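Local coordinates for Keto/oxoacid ferredoxin oxidoreductase, gamma subunit (Geobacter sulfurreducens, PDB 3ON3), which probably serves as the gamma subunit of a keto/oxoacid ferredoxin oxidoreductase, an enzyme acting on the aldehyde or oxo group of its donors, at residues E7-G12 and S86-E91; V140-V145 and E176-A181. One frame throughout, in Å; residues are numbered along the deposited sequence.

Contact 1 (E7-G12 and S86-E91); sequences EIRFSG and SADLKE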
loop_
_atom_site.group_PDB
_atom_site.type_symbol
_atom_site.label_atom_id
_atom_site.label_comp_id
_atom_site.label_asym_id
_atom_site.label_seq_id
_atom_site.Cartn_x
_atom_site.Cartn_y
_atom_site.Cartn_z
ATOM N N GLU B 7 -6.706 -7.736 -13.737
ATOM C CA GLU B 7 -6.213 -7.953 -12.379
ATOM C C GLU B 7 -4.843 -8.626 -12.295
ATOM O O GLU B 7 -4.599 -9.681 -12.874
ATOM C CB GLU B 7 -7.220 -8.772 -11.573
ATOM C CG GLU B 7 -6.724 -9.092 -10.156
ATOM C CD GLU B 7 -7.763 -9.795 -9.285
ATOM O OE1 GLU B 7 -8.863 -10.120 -9.780
ATOM O OE2 GLU B 7 -7.469 -10.017 -8.094
ATOM N N ILE B 8 -3.953 -8.016 -11.530
ATOM C CA ILE B 8 -2.634 -8.581 -11.326
ATOM C C ILE B 8 -2.469 -8.880 -9.836
ATOM O O ILE B 8 -2.948 -8.122 -8.990
ATOM C CB ILE B 8 -1.536 -7.579 -11.748
ATOM C CG1 ILE B 8 -1.666 -7.224 -13.232
ATOM C CG2 ILE B 8 -0.142 -8.121 -11.407
ATOM C CD1 ILE B 8 -0.951 -5.922 -13.629
ATOM N N ARG B 9 -1.792 -9.974 -9.511
ATOM C CA ARG B 9 -1.445 -10.215 -8.126
ATOM C C ARG B 9 0.045 -10.419 -7.995
ATOM O O ARG B 9 0.680 -11.061 -8.835
ATOM C CB ARG B 9 -2.213 -11.411 -7.556
ATOM C CG ARG B 9 -3.698 -11.252 -7.696
ATOM C CD ARG B 9 -4.460 -12.360 -6.998
ATOM N NE ARG B 9 -5.827 -12.403 -7.499
ATOM C CZ ARG B 9 -6.765 -13.233 -7.066
ATOM N NH1 ARG B 9 -6.489 -14.096 -6.097
ATOM N NH2 ARG B 9 -7.979 -13.196 -7.606
ATOM N N PHE B 10 0.596 -9.834 -6.944
ATOM C CA PHE B 10 2.007 -9.955 -6.660
ATOM C C PHE B 10 2.080 -10.780 -5.396
ATOM O O PHE B 10 1.639 -10.333 -4.334
ATOM C CB PHE B 10 2.630 -8.577 -6.418
ATOM C CG PHE B 10 2.441 -7.604 -7.557
ATOM C CD1 PHE B 10 3.427 -7.447 -8.523
ATOM C CD2 PHE B 10 1.282 -6.843 -7.657
ATOM C CE1 PHE B 10 3.261 -6.548 -9.577
ATOM C CE2 PHE B 10 1.108 -5.936 -8.691
ATOM C CZ PHE B 10 2.101 -5.785 -9.658
ATOM N N SER B 11 2.604 -11.993 -5.507
ATOM C CA SER B 11 2.668 -12.859 -4.339
ATOM C C SER B 11 4.078 -13.349 -4.059
ATOM O O SER B 11 4.944 -13.361 -4.938
ATOM C CB SER B 11 1.670 -14.028 -4.435
ATOM O OG SER B 11 1.956 -14.910 -5.509
ATOM N N GLY B 12 4.301 -13.737 -2.818
ATOM C CA GLY B 12 5.588 -14.237 -2.398
ATOM C C GLY B 12 5.545 -14.284 -0.896
ATOM O O GLY B 12 4.593 -14.802 -0.326
ATOM N N SER B 86 -1.859 -19.994 -7.723
ATOM C CA SER B 86 -1.983 -20.249 -9.151
ATOM C C SER B 86 -3.394 -20.644 -9.587
ATOM O O SER B 86 -3.794 -20.374 -10.722
ATOM C CB SER B 86 -0.992 -21.325 -9.583
ATOM O OG SER B 86 -1.431 -22.616 -9.170
ATOM N N ALA B 87 -4.146 -21.284 -8.694
ATOM C CA ALA B 87 -5.488 -21.754 -9.029
ATOM C C ALA B 87 -6.410 -20.618 -9.461
ATOM O O ALA B 87 -7.351 -20.830 -10.228
ATOM C CB ALA B 87 -6.100 -22.527 -7.855
ATOM N N ASP B 88 -6.134 -19.416 -8.962
ATOM C CA ASP B 88 -6.944 -18.238 -9.275
ATOM C C ASP B 88 -6.609 -17.660 -10.649
ATOM O O ASP B 88 -7.459 -17.069 -11.307
ATOM C CB ASP B 88 -6.765 -17.170 -8.195
ATOM C CG ASP B 88 -7.059 -17.697 -6.798
ATOM O OD1 ASP B 88 -7.921 -18.600 -6.663
ATOM O OD2 ASP B 88 -6.425 -17.212 -5.836
ATOM N N LEU B 89 -5.373 -17.853 -11.086
ATOM C CA LEU B 89 -4.937 -17.314 -12.377
ATOM C C LEU B 89 -5.694 -17.954 -13.544
ATOM O O LEU B 89 -5.676 -19.173 -13.705
ATOM C CB LEU B 89 -3.444 -17.530 -12.555
ATOM C CG LEU B 89 -2.883 -17.149 -13.918
ATOM C CD1 LEU B 89 -2.942 -15.629 -14.128
ATOM C CD2 LEU B 89 -1.471 -17.663 -13.987
ATOM N N LYS B 90 -6.357 -17.133 -14.353
ATOM C CA LYS B 90 -7.150 -17.642 -15.460
ATOM C C LYS B 90 -6.261 -18.382 -16.460
ATOM O O LYS B 90 -5.069 -18.091 -16.574
ATOM C CB LYS B 90 -7.894 -16.506 -16.161
ATOM C CG LYS B 90 -6.992 -15.612 -16.986
ATOM C CD LYS B 90 -7.779 -14.761 -17.975
ATOM C CE LYS B 90 -6.909 -13.640 -18.540
ATOM N NZ LYS B 90 -5.589 -14.119 -19.064
ATOM N N GLU B 91 -6.844 -19.339 -17.179
ATOM C CA GLU B 91 -6.120 -20.093 -18.202
ATOM C C GLU B 91 -5.607 -19.187 -19.312
ATOM O O GLU B 91 -6.346 -18.362 -19.834
ATOM C CB GLU B 91 -7.010 -21.179 -18.807
ATOM C CG GLU B 91 -6.240 -22.215 -19.607
ATOM C CD GLU B 91 -6.927 -22.577 -20.908
ATOM O OE1 GLU B 91 -7.400 -21.653 -21.604
ATOM O OE2 GLU B 91 -6.990 -23.781 -21.235
#
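Arg9 and Asp88 meet in a salt-bridge network that ties an inner strand of the mixed sheet to segment 86-91, which follows helix 79-85. Arg9 NH1 lies 3.1 Å from Asp88 OD2, a single-oxygen bridge with the guanidinium and carboxylate planes turned 42° apart, while the methylene of Asp88 sits over one face of the guanidinium. The two side chains cross at about a right angle. The inner side is the tighter: Arg9 is buried, its side chain flanked by Lys53 and Cys71 of the neighbouring strands, and its chain runs extended from CG to NE, which carries the guanidinium out to segment 86-91. There Asp88 is partly exposed, and just 76 Å² is buried between the segments. Glu55 makes a weak, long ion pair with Arg9 and also lies close to Glu7, so the arginine probably offsets the repulsion between the two glutamates. A leucine in place of Arg9 would probably leave Asp88 without its mate across the contact and Glu7 and Glu55 close together without the guanidinium that sits beside them. Glu7 OE2 closes the network, in a salt bridge with Arg9 NE at 3.0 Å whose hydrogen bond is weak and bent (128°).

Contact 2 (V140-V145 and E176-A181); sequences VALTGV and EKALAA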
loop_
_atom_site.group_PDB
_atom_site.type_symbol
_atom_site.label_atom_id
_atom_site.label_comp_id
_atom_site.label_asym_id
_atom_site.label_seq_id
_atom_site.Cartn_x
_atom_site.Cartn_y
_atom_site.Cartn_z
ATOM N N VAL B 140 5.421 -5.442 -16.100
ATOM C CA VAL B 140 5.047 -4.406 -17.070
ATOM C C VAL B 140 5.351 -4.907 -18.478
ATOM O O VAL B 140 4.503 -4.820 -19.365
ATOM C CB VAL B 140 5.775 -3.053 -16.772
ATOM C CG1 VAL B 140 5.558 -2.015 -17.894
ATOM C CG2 VAL B 140 5.329 -2.483 -15.391
ATOM N N ALA B 141 6.566 -5.423 -18.676
ATOM C CA ALA B 141 6.942 -6.041 -19.950
ATOM C C ALA B 141 5.918 -7.085 -20.413
ATOM O O ALA B 141 5.417 -7.002 -21.536
ATOM C CB ALA B 141 8.333 -6.663 -19.876
ATOM N N LEU B 142 5.575 -8.029 -19.533
ATOM C CA LEU B 142 4.697 -9.152 -19.901
ATOM C C LEU B 142 3.211 -8.822 -20.099
ATOM O O LEU B 142 2.564 -9.411 -20.943
ATOM C CB LEU B 142 4.831 -10.314 -18.901
ATOM C CG LEU B 142 6.203 -10.968 -18.742
ATOM C CD1 LEU B 142 6.202 -11.915 -17.560
ATOM C CD2 LEU B 142 6.653 -11.703 -20.039
ATOM N N THR B 143 2.662 -7.888 -19.333
ATOM C CA THR B 143 1.223 -7.627 -19.408
ATOM C C THR B 143 0.869 -6.529 -20.398
ATOM O O THR B 143 -0.206 -6.543 -20.999
ATOM C CB THR B 143 0.648 -7.238 -18.031
ATOM O OG1 THR B 143 1.315 -6.061 -17.542
ATOM C CG2 THR B 143 0.831 -8.375 -17.038
ATOM N N GLY B 144 1.782 -5.572 -20.556
ATOM C CA GLY B 144 1.514 -4.362 -21.305
ATOM C C GLY B 144 0.329 -3.592 -20.745
ATOM O O GLY B 144 -0.324 -2.872 -21.470
ATOM N N VAL B 145 0.044 -3.735 -19.454
ATOM C CA VAL B 145 -1.142 -3.085 -18.898
ATOM C C VAL B 145 -0.944 -1.564 -18.763
ATOM O O VAL B 145 -1.894 -0.788 -18.923
ATOM C CB VAL B 145 -1.624 -3.743 -17.554
ATOM C CG1 VAL B 145 -0.666 -3.449 -16.406
ATOM C CG2 VAL B 145 -3.012 -3.271 -17.206
ATOM N N GLU B 176 13.871 -6.129 -19.252
ATOM C CA GLU B 176 14.631 -6.776 -20.316
ATOM C C GLU B 176 14.556 -8.303 -20.215
ATOM O O GLU B 176 14.257 -8.978 -21.200
ATOM C CB GLU B 176 16.099 -6.370 -20.262
ATOM C CG GLU B 176 16.386 -4.909 -20.463
ATOM C CD GLU B 176 17.836 -4.588 -20.223
ATOM O OE1 GLU B 176 18.526 -5.402 -19.572
ATOM O OE2 GLU B 176 18.284 -3.521 -20.673
ATOM N N LYS B 177 14.856 -8.832 -19.030
ATOM C CA LYS B 177 14.955 -10.281 -18.823
ATOM C C LYS B 177 13.625 -11.010 -19.008
ATOM O O LYS B 177 13.598 -12.103 -19.559
ATOM C CB LYS B 177 15.540 -10.617 -17.453
ATOM C CG LYS B 177 16.992 -10.225 -17.264
ATOM C CD LYS B 177 17.543 -10.904 -16.023
ATOM C CE LYS B 177 18.968 -10.509 -15.734
ATOM N NZ LYS B 177 19.597 -11.492 -14.802
ATOM N N ALA B 178 12.528 -10.414 -18.557
ATOM C CA ALA B 178 11.219 -11.005 -18.820
ATOM C C ALA B 178 10.960 -11.178 -20.323
ATOM O O ALA B 178 10.440 -12.206 -20.755
ATOM C CB ALA B 178 10.123 -10.179 -18.203
ATOM N N LEU B 179 11.307 -10.163 -21.110
ATOM C CA LEU B 179 11.077 -10.217 -22.540
ATOM C C LEU B 179 11.893 -11.360 -23.134
ATOM O O LEU B 179 11.387 -12.109 -23.939
ATOM C CB LEU B 179 11.404 -8.874 -23.220
ATOM C CG LEU B 179 10.382 -7.775 -22.890
ATOM C CD1 LEU B 179 10.792 -6.416 -23.476
ATOM C CD2 LEU B 179 8.950 -8.152 -23.314
ATOM N N ALA B 180 13.142 -11.505 -22.698
ATOM C CA ALA B 180 14.032 -12.502 -23.268
ATOM C C ALA B 180 13.757 -13.911 -22.723
ATOM O O ALA B 180 14.041 -14.893 -23.392
ATOM C CB ALA B 180 15.489 -12.104 -23.055
ATOM N N ALA B 181 13.184 -14.006 -21.525
ATOM C CA ALA B 181 12.965 -15.305 -20.902
ATOM C C ALA B 181 11.659 -15.951 -21.356
ATOM O O ALA B 181 11.526 -17.170 -21.335
ATOM C CB ALA B 181 13.011 -15.201 -19.374
#
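Lys177 NZ, on the residue just before the Ala178 that meets Leu142, is gripped by a salt bridge to Asp124, a hydrogen bond to Thr120 and a weak one to Asn116, which ties helix 164-181 to helix 117-125 and the turn before it. Through the neighbouring Ala178 and Leu179 the same helix packs without any polar bond against the end of helix 131-143. Ala141 CB points straight at the partner helix and touches the end of Leu179, 3.8 Å from CD2. It also comes within 4.3 Å of Ala178 CB, so one methyl is met by both neighbours. Leu179 leaves its backbone alongside the interface, and with CG beside its backbone N (chi1 -71°) CG and CD2 turn in to the Ala141 methyl. Leu142 makes the counterpart approach: its CG rests 4.0 Å from Ala178 CB, and CD2 lies near the Ala178 carbonyl oxygen.

This is an alanine-lined helix-helix contact, in which the small residues let the backbones come close, 6.4 Å between the CA atoms of Ala141 and Leu179. Both helices cover a face of the sheet near strand 111-115, outermost in this chain, where Leu142 and Ala181 touch Thr113 and Ala178 touches Phe115. Gly144, with positive phi, takes the chain out of helix 131-143. Beside it Thr143 OG1 closes an ST turn, accepting from Val145 N at 3.3 Å with an N-H...O angle of 158°, and donates back to the carbonyl of Met139.

Contacts 1 and 2 lie on opposite faces of the sheet, their centres about 16 Å apart. Strand 6-12 is part of contact 1 and reaches contact 2 through its other face. Successive residues of that strand serve the two sides: Arg9 faces segment 86-91, whereas Ile8 faces the helices and touches Val145 of contact 2, with Ile8 CD1 3.7 Å from Val145 CG1. Met25 of helix 18-32 packs against both of these residues. The two contacts differ in chemistry, charged in the first and without a hydrogen bond or charge pair across the second. Along the chain they follow in series, contact 1 closing before contact 2 opens, and neither segment pair is touched by the other chain of the assembly.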